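Local structure of putative zinc protease (Bordetella pertussis, 3IH6) at residues Gly71-Thr76 with Leu84-Ala89; Pro34-Pro39 with Phe159-Arg164; Ser110-Pro115 with Ala176-Leu181. The protein probably works, when full-length, as a zinc metalloendopeptidase of family M16, this chain being a fragment that covers part of an inactive-type M16 domain. All blocks are in the same frame, centred on the assembly; numbering follows the deposited sequence.

Interaction 1: Gly71-Thr76 with Leu84-Ala89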
# COMPACT_ATOMS: atom_id res chain seq x y z
N GLY E 71 -7.41 -4.55 25.94
CA GLY E 71 -7.68 -5.11 24.63
C GLY E 71 -7.18 -6.55 24.62
O GLY E 71 -6.59 -7.01 25.61
N VAL E 72 -7.39 -7.23 23.48
CA VAL E 72 -7.04 -8.60 23.33
C VAL E 72 -6.45 -8.84 21.95
O VAL E 72 -6.73 -8.09 21.01
CB VAL E 72 -8.25 -9.59 23.56
CG1 VAL E 72 -8.84 -9.43 24.95
CG2 VAL E 72 -9.34 -9.49 22.43
N PHE E 73 -5.66 -9.90 21.82
CA PHE E 73 -5.08 -10.22 20.51
C PHE E 73 -4.95 -11.71 20.29
O PHE E 73 -4.88 -12.47 21.23
CB PHE E 73 -3.73 -9.49 20.31
CG PHE E 73 -2.68 -9.86 21.31
CD1 PHE E 73 -2.51 -9.10 22.45
CD2 PHE E 73 -1.83 -10.95 21.10
CE1 PHE E 73 -1.54 -9.46 23.36
CE2 PHE E 73 -0.87 -11.29 22.00
CZ PHE E 73 -0.72 -10.56 23.12
N GLY E 74 -4.91 -12.10 19.02
CA GLY E 74 -4.83 -13.50 18.61
C GLY E 74 -4.20 -13.57 17.22
O GLY E 74 -4.70 -12.94 16.27
N PHE E 75 -3.11 -14.33 17.10
CA PHE E 75 -2.39 -14.50 15.80
C PHE E 75 -2.00 -15.96 15.58
O PHE E 75 -1.59 -16.64 16.51
CB PHE E 75 -1.08 -13.68 15.75
CG PHE E 75 -1.22 -12.25 16.14
CD1 PHE E 75 -0.97 -11.84 17.45
CD2 PHE E 75 -1.60 -11.29 15.20
CE1 PHE E 75 -1.09 -10.48 17.81
CE2 PHE E 75 -1.74 -9.94 15.56
CZ PHE E 75 -1.49 -9.55 16.87
N THR E 76 -2.15 -16.45 14.36
CA THR E 76 -1.58 -17.73 14.00
C THR E 76 -0.30 -17.42 13.19
O THR E 76 -0.29 -16.57 12.32
CB THR E 76 -2.59 -18.69 13.31
OG1 THR E 76 -3.14 -18.06 12.17
CG2 THR E 76 -3.75 -19.06 14.25
N LEU E 84 2.90 -21.56 15.67
CA LEU E 84 2.37 -21.14 16.96
C LEU E 84 1.15 -20.25 16.86
O LEU E 84 1.04 -19.41 15.93
CB LEU E 84 3.43 -20.44 17.81
CG LEU E 84 4.75 -21.10 18.26
CD1 LEU E 84 5.63 -20.12 19.13
CD2 LEU E 84 4.52 -22.44 19.01
N ALA E 85 0.21 -20.45 17.79
CA ALA E 85 -0.93 -19.55 17.90
C ALA E 85 -0.66 -18.79 19.17
O ALA E 85 -0.28 -19.39 20.19
CB ALA E 85 -2.25 -20.32 18.00
N MSE E 86 -0.84 -17.47 19.10
CA MSE E 86 -0.62 -16.62 20.23
C MSE E 86 -1.85 -15.76 20.57
O MSE E 86 -2.29 -14.96 19.75
CB MSE E 86 0.58 -15.71 19.95
CG MSE E 86 1.00 -15.02 21.13
SE MSE E 86 2.32 -13.70 20.70
CE MSE E 86 2.73 -13.33 22.53
N PHE E 87 -2.36 -15.92 21.79
CA PHE E 87 -3.44 -15.08 22.27
C PHE E 87 -2.91 -14.27 23.42
O PHE E 87 -2.02 -14.70 24.16
CB PHE E 87 -4.65 -15.90 22.69
CG PHE E 87 -5.19 -16.78 21.58
CD1 PHE E 87 -6.03 -16.26 20.61
CD2 PHE E 87 -4.81 -18.11 21.49
CE1 PHE E 87 -6.49 -17.05 19.58
CE2 PHE E 87 -5.31 -18.94 20.44
CZ PHE E 87 -6.13 -18.40 19.49
N GLY E 88 -3.45 -13.06 23.59
CA GLY E 88 -3.03 -12.32 24.77
C GLY E 88 -3.95 -11.19 25.11
O GLY E 88 -4.95 -10.96 24.44
N ALA E 89 -3.61 -10.47 26.18
CA ALA E 89 -4.42 -9.34 26.60
C ALA E 89 -3.51 -8.21 26.96
O ALA E 89 -2.41 -8.42 27.47
CB ALA E 89 -5.37 -9.70 27.78

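Interaction 2: Pro34-Pro39 with Phe159-Arg164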
# COMPACT_ATOMS: atom_id res chain seq x y z
N PRO E 34 -1.65 -27.11 14.24
CA PRO E 34 -1.61 -28.32 13.41
C PRO E 34 -0.68 -28.09 12.21
O PRO E 34 -0.40 -26.93 11.86
CB PRO E 34 -3.04 -28.43 12.84
CG PRO E 34 -3.89 -27.60 13.74
CD PRO E 34 -3.01 -26.55 14.34
N ALA E 35 -0.24 -29.18 11.60
CA ALA E 35 0.37 -29.17 10.27
C ALA E 35 -0.52 -28.39 9.29
O ALA E 35 -1.74 -28.44 9.40
CB ALA E 35 0.55 -30.59 9.81
N ALA E 36 0.10 -27.64 8.37
CA ALA E 36 -0.65 -26.78 7.43
C ALA E 36 -1.47 -27.60 6.42
O ALA E 36 -2.46 -27.10 5.88
CB ALA E 36 0.31 -25.82 6.67
N GLY E 37 -1.04 -28.85 6.19
CA GLY E 37 -1.76 -29.77 5.33
C GLY E 37 -2.98 -30.44 5.97
O GLY E 37 -3.80 -31.08 5.28
N SER E 38 -3.09 -30.32 7.29
CA SER E 38 -4.20 -30.90 8.04
C SER E 38 -5.47 -30.04 7.90
O SER E 38 -5.38 -28.81 7.94
CB SER E 38 -3.80 -30.98 9.51
OG SER E 38 -4.91 -31.19 10.36
N PRO E 39 -6.66 -30.68 7.72
CA PRO E 39 -8.00 -30.05 7.86
C PRO E 39 -8.09 -29.06 9.04
O PRO E 39 -8.52 -27.89 8.88
CB PRO E 39 -8.93 -31.26 8.12
CG PRO E 39 -8.09 -32.49 7.88
CD PRO E 39 -6.79 -32.07 7.27
N PHE E 159 -4.58 -22.78 -2.79
CA PHE E 159 -5.94 -22.99 -3.23
C PHE E 159 -6.75 -23.89 -2.33
O PHE E 159 -7.96 -23.68 -2.16
CB PHE E 159 -5.95 -23.53 -4.67
CG PHE E 159 -5.37 -22.59 -5.64
CD1 PHE E 159 -6.10 -21.48 -6.07
CD2 PHE E 159 -4.07 -22.76 -6.09
CE1 PHE E 159 -5.54 -20.59 -6.97
CE2 PHE E 159 -3.53 -21.87 -6.98
CZ PHE E 159 -4.27 -20.78 -7.42
N LEU E 160 -6.10 -24.89 -1.75
CA LEU E 160 -6.80 -25.87 -0.94
C LEU E 160 -7.31 -25.25 0.35
O LEU E 160 -8.45 -25.55 0.75
CB LEU E 160 -5.92 -27.11 -0.66
CG LEU E 160 -6.45 -28.20 0.30
CD1 LEU E 160 -7.77 -28.87 -0.16
CD2 LEU E 160 -5.36 -29.27 0.53
N GLN E 161 -6.51 -24.36 0.98
CA GLN E 161 -6.89 -23.71 2.23
C GLN E 161 -8.16 -22.91 1.97
O GLN E 161 -9.11 -22.97 2.75
CB GLN E 161 -5.77 -22.82 2.84
CG GLN E 161 -4.44 -23.49 3.32
CD GLN E 161 -4.59 -24.64 4.33
OE1 GLN E 161 -5.57 -25.37 4.30
NE2 GLN E 161 -3.58 -24.82 5.20
N ARG E 162 -8.19 -22.19 0.85
CA ARG E 162 -9.38 -21.47 0.42
C ARG E 162 -10.60 -22.39 0.32
O ARG E 162 -11.68 -22.04 0.82
CB ARG E 162 -9.14 -20.78 -0.94
CG ARG E 162 -10.10 -19.65 -1.27
CD ARG E 162 -11.28 -20.13 -2.07
NE ARG E 162 -10.84 -20.52 -3.40
CZ ARG E 162 -11.36 -20.07 -4.53
NH1 ARG E 162 -10.87 -20.48 -5.69
NH2 ARG E 162 -12.38 -19.22 -4.49
N ASP E 163 -10.42 -23.55 -0.31
CA ASP E 163 -11.54 -24.47 -0.51
C ASP E 163 -12.05 -25.01 0.81
O ASP E 163 -13.26 -25.08 1.02
CB ASP E 163 -11.21 -25.61 -1.48
CG ASP E 163 -11.19 -25.14 -2.95
OD1 ASP E 163 -11.95 -24.19 -3.29
OD2 ASP E 163 -10.40 -25.71 -3.73
N ARG E 164 -11.12 -25.36 1.69
CA ARG E 164 -11.43 -25.86 3.03
C ARG E 164 -12.16 -24.81 3.86
O ARG E 164 -13.02 -25.13 4.64
CB ARG E 164 -10.14 -26.23 3.74
CG ARG E 164 -9.53 -27.53 3.25
CD ARG E 164 -8.13 -27.70 3.78
NE ARG E 164 -7.69 -29.08 3.58
CZ ARG E 164 -6.47 -29.56 3.79
NH1 ARG E 164 -5.48 -28.77 4.21
NH2 ARG E 164 -6.23 -30.83 3.55
O HOH W 1 -6.28 -26.78 6.56

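Interaction 3: Ser110-Pro115 with Ala176-Leu181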
# COMPACT_ATOMS: atom_id res chain seq x y z
N SER E 110 -12.07 -23.64 27.33
CA SER E 110 -13.39 -24.17 27.68
C SER E 110 -14.48 -24.00 26.61
O SER E 110 -15.67 -24.01 26.91
CB SER E 110 -13.83 -23.61 29.03
OG SER E 110 -14.19 -22.25 28.88
N LEU E 111 -14.07 -23.87 25.36
CA LEU E 111 -14.98 -23.69 24.24
C LEU E 111 -15.89 -24.92 24.11
O LEU E 111 -16.97 -24.86 23.49
CB LEU E 111 -14.18 -23.50 22.94
CG LEU E 111 -13.37 -22.21 22.88
CD1 LEU E 111 -12.32 -22.30 21.74
CD2 LEU E 111 -14.28 -20.99 22.71
N SER E 112 -15.43 -26.02 24.70
CA SER E 112 -16.18 -27.27 24.66
C SER E 112 -17.60 -27.11 25.25
O SER E 112 -18.59 -27.71 24.78
CB SER E 112 -15.39 -28.32 25.44
OG SER E 112 -15.89 -29.61 25.15
N SER E 113 -17.69 -26.30 26.29
CA SER E 113 -18.94 -26.00 26.96
C SER E 113 -19.48 -24.64 26.54
O SER E 113 -20.48 -24.16 27.10
CB SER E 113 -18.65 -25.96 28.45
OG SER E 113 -17.67 -24.95 28.68
N LYS E 114 -18.81 -23.99 25.58
CA LYS E 114 -19.25 -22.72 25.04
C LYS E 114 -19.04 -22.64 23.50
O LYS E 114 -18.34 -21.75 23.03
CB LYS E 114 -18.48 -21.60 25.75
CG LYS E 114 -19.33 -20.37 26.09
CD LYS E 114 -18.52 -19.38 26.95
CE LYS E 114 -19.34 -18.14 27.32
NZ LYS E 114 -19.82 -17.44 26.10
N PRO E 115 -19.65 -23.56 22.72
CA PRO E 115 -19.34 -23.83 21.30
C PRO E 115 -19.61 -22.65 20.36
O PRO E 115 -20.57 -21.91 20.54
CB PRO E 115 -20.30 -24.96 20.94
CG PRO E 115 -21.46 -24.77 21.83
CD PRO E 115 -20.89 -24.26 23.14
N ALA E 176 -11.42 -28.74 15.99
CA ALA E 176 -10.04 -28.23 15.85
C ALA E 176 -9.61 -27.33 17.04
O ALA E 176 -8.59 -27.56 17.69
CB ALA E 176 -9.87 -27.50 14.52
N ALA E 177 -10.41 -26.32 17.32
CA ALA E 177 -10.10 -25.42 18.43
C ALA E 177 -10.10 -26.19 19.73
O ALA E 177 -9.18 -26.02 20.54
CB ALA E 177 -11.13 -24.29 18.49
N VAL E 178 -11.12 -27.03 19.93
CA VAL E 178 -11.13 -27.86 21.16
C VAL E 178 -9.91 -28.79 21.36
O VAL E 178 -9.42 -28.92 22.49
CB VAL E 178 -12.47 -28.57 21.41
CG1 VAL E 178 -12.30 -29.63 22.50
CG2 VAL E 178 -13.52 -27.55 21.84
N ALA E 179 -9.38 -29.41 20.29
CA ALA E 179 -8.19 -30.28 20.43
C ALA E 179 -6.84 -29.54 20.58
O ALA E 179 -5.93 -30.09 21.20
CB ALA E 179 -8.11 -31.32 19.29
N TYR E 180 -6.71 -28.33 20.02
CA TYR E 180 -5.49 -27.54 20.13
C TYR E 180 -5.46 -26.51 21.25
O TYR E 180 -4.37 -26.12 21.72
CB TYR E 180 -5.09 -26.91 18.75
CG TYR E 180 -4.63 -28.01 17.84
CD1 TYR E 180 -5.55 -28.79 17.13
CD2 TYR E 180 -3.28 -28.37 17.77
CE1 TYR E 180 -5.14 -29.87 16.34
CE2 TYR E 180 -2.86 -29.45 16.98
CZ TYR E 180 -3.80 -30.18 16.27
OH TYR E 180 -3.41 -31.23 15.52
N LEU E 181 -6.62 -26.04 21.68
CA LEU E 181 -6.60 -25.03 22.75
C LEU E 181 -6.79 -25.76 24.09
O LEU E 181 -7.89 -25.81 24.68
CB LEU E 181 -7.56 -23.87 22.47
CG LEU E 181 -7.30 -23.16 21.13
CD1 LEU E 181 -8.34 -22.10 20.80
CD2 LEU E 181 -5.89 -22.51 21.06

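Interaction 1: Gly71-Thr76 with Leu84-Ala89
Gly71-Thr76 and Leu84-Ala89 pair as the two antiparallel arms of a beta hairpin in the middle of the five-stranded sheet, a buried contact near the centre of the chain. Four backbone hydrogen bonds join the arms. Phe73 and Gly88 form one hydrogen-bonded pair, with Phe73 N to Gly88 O at 2.9 Å and Gly88 N to Phe73 O at 2.8 Å; Phe75 and Met86 form the other, bonded in both directions. Between them Gly74 faces Phe87 as a non-hydrogen-bonded pair, and Gly74 CA comes 3.1 Å from Met86 O in a CA-H...O contact. The distinctive side-chain feature is Phe73 lying across its glycine partner. Its CG sits between the backbone N and the carbonyl carbon (chi1 61°), which swings the ring over the neighbouring strand, where Gly88 CA stands 3.6 Å from the ring centroid in a CH-pi contact. This is the cross-strand aromatic rescue of a glycine: the ring covers backbone that has no side chain of its own. Met86, present as selenomethionine, stretches out beyond CG to bring its CE to the edge of the same ring, 4.2 Å from Phe73 CE2. On the reverse face Phe87 brings CD1 alongside the other glycine, 3.6 Å from Gly74 CA. Further along that face Val72 CG1 is 4.5 Å from Ala89 CB. Strand 2-6 flanks the hairpin on one side, where Tyr4 meets the Phe73 ring, and strand 26-32 on the other. The face bearing Val72, Phe87 and Ala89 packs against helices 39-52 and 58-63, whereas Phe75 and Met86 reach Pro139 and Trp155 of a second subunit.

Interaction 2: Pro34-Pro39 with Phe159-Arg164
Arg164 of helix 157-167 grips the carbonyl of Gly37 with both ends of its guanidinium: NH2 bonds to Gly37 O at 3.0 Å, and NH1 adds a weaker bond to the same oxygen. The oxygen is tilted 22° from the guanidinium plane and NH2 approaches from above the carbonyl plane, so this NH2 bond does not lie on a lone pair of the oxygen. Beside it Gln161 NE2 and Ala36 O make a weak bond of doubtful geometry, short (2.6 Å) yet strongly bent. A water bridges loop and helix as well, 2.6 Å from Ser38 O and 2.8 Å from Gln161 OE1, with a weak bond from Arg164 NH1. The carbonyls of Ala36, Gly37 and Ser38 all turn toward the helix. What brings them round is a type I beta turn from Ala35 to Ser38, closed by Ser38 N on Ala35 O at 3.1 Å; Ser38 is then the N-cap of helix 39-52, its OG weakly bonded to Asp40 N. The contact therefore joins the link between strand 26-32 and that helix to the side of helix 157-167, near the protein surface. The guanidinium is sandwiched between loop and helix: Pro39 N lies over the centre of one face and Leu160 CD2, one turn back, over the centre of the other. The Arg164 chain runs extended from CG to NE, carrying the group out to the loop, while the Gln161 chain bends at chi2 (-54°). That bend sets Gln161 OE1 at the guanidinium edge, in its plane, with a weak, long bond from Arg164 NH1. Farther out, Phe41, Val42 and Trp128 pack against Gln161, while Tyr191 of a third subunit touches Leu160 and bonds through its hydroxyl to Asp163 OD2.

Interaction 3: Ser110-Pro115 with Ala176-Leu181
Leu111 pushes its CD1 methyl against the end of helix 170-180, 4.0 Å from Ala177 CB, and Leu181 CD1, just past the helix, lies 4.1 Å from the same Leu111 CD1. The loop linking helices 97-109 and 118-136 thus packs on that helix end. The hollow Leu111 fills is shallow at the alanine and walled by Leu181, whose chain passes obliquely to that of Leu111. Beside this bump a second one points the opposite way. Val178 extends CG2, anti to its carbonyl carbon, onto the side of the 3-10 turn 111-113, against the Leu111-Ser112 backbone, where it rests 3.8 Å from Ser112 N and 4.1 Å from Ser112 CB. The two side chains lie alongside, Val178 CG2 4.2 Å from Leu111 CB, each reaching toward the opposite segment. No hydrogen bond crosses between the segments. The turn keeps its own shape through Ser110 O, which accepts from both the N and the OG of Ser113, the latter at 2.8 Å. Leu111 O is tied to Gln174 NE2, a turn earlier on the same helix. Helix 39-52 also contacts this cluster, with Leu51 meeting both Leu111 and Leu181 and Ala47 meeting Ala177, while Phe116, ahead of helix 118-136, packs on Leu111 and Ala177.

How the interactions relate
Helix 39-52 is common ground: it packs on the sheet side chains of interaction 1, starts at the loop of interaction 2 and lies against interaction 3. Centres of the hairpin and interaction 2 are about 21 Å apart. Interaction 1 touches interaction 3 where Phe87 CE2 meets Leu181 CD2 at 3.7 Å, joining the sheet to the segment just after helix 170-180; Pro34 CG and Tyr180 CZ, 3.6 Å apart, connect interaction 2 with interaction 3. Along the chain the hairpin falls between the two segments of interaction 2 and precedes interaction 3. Interactions 2 and 3 interleave, bringing the consecutive helices 157-167 and 170-180 back onto the earlier alpha/beta part of this M16 fragment.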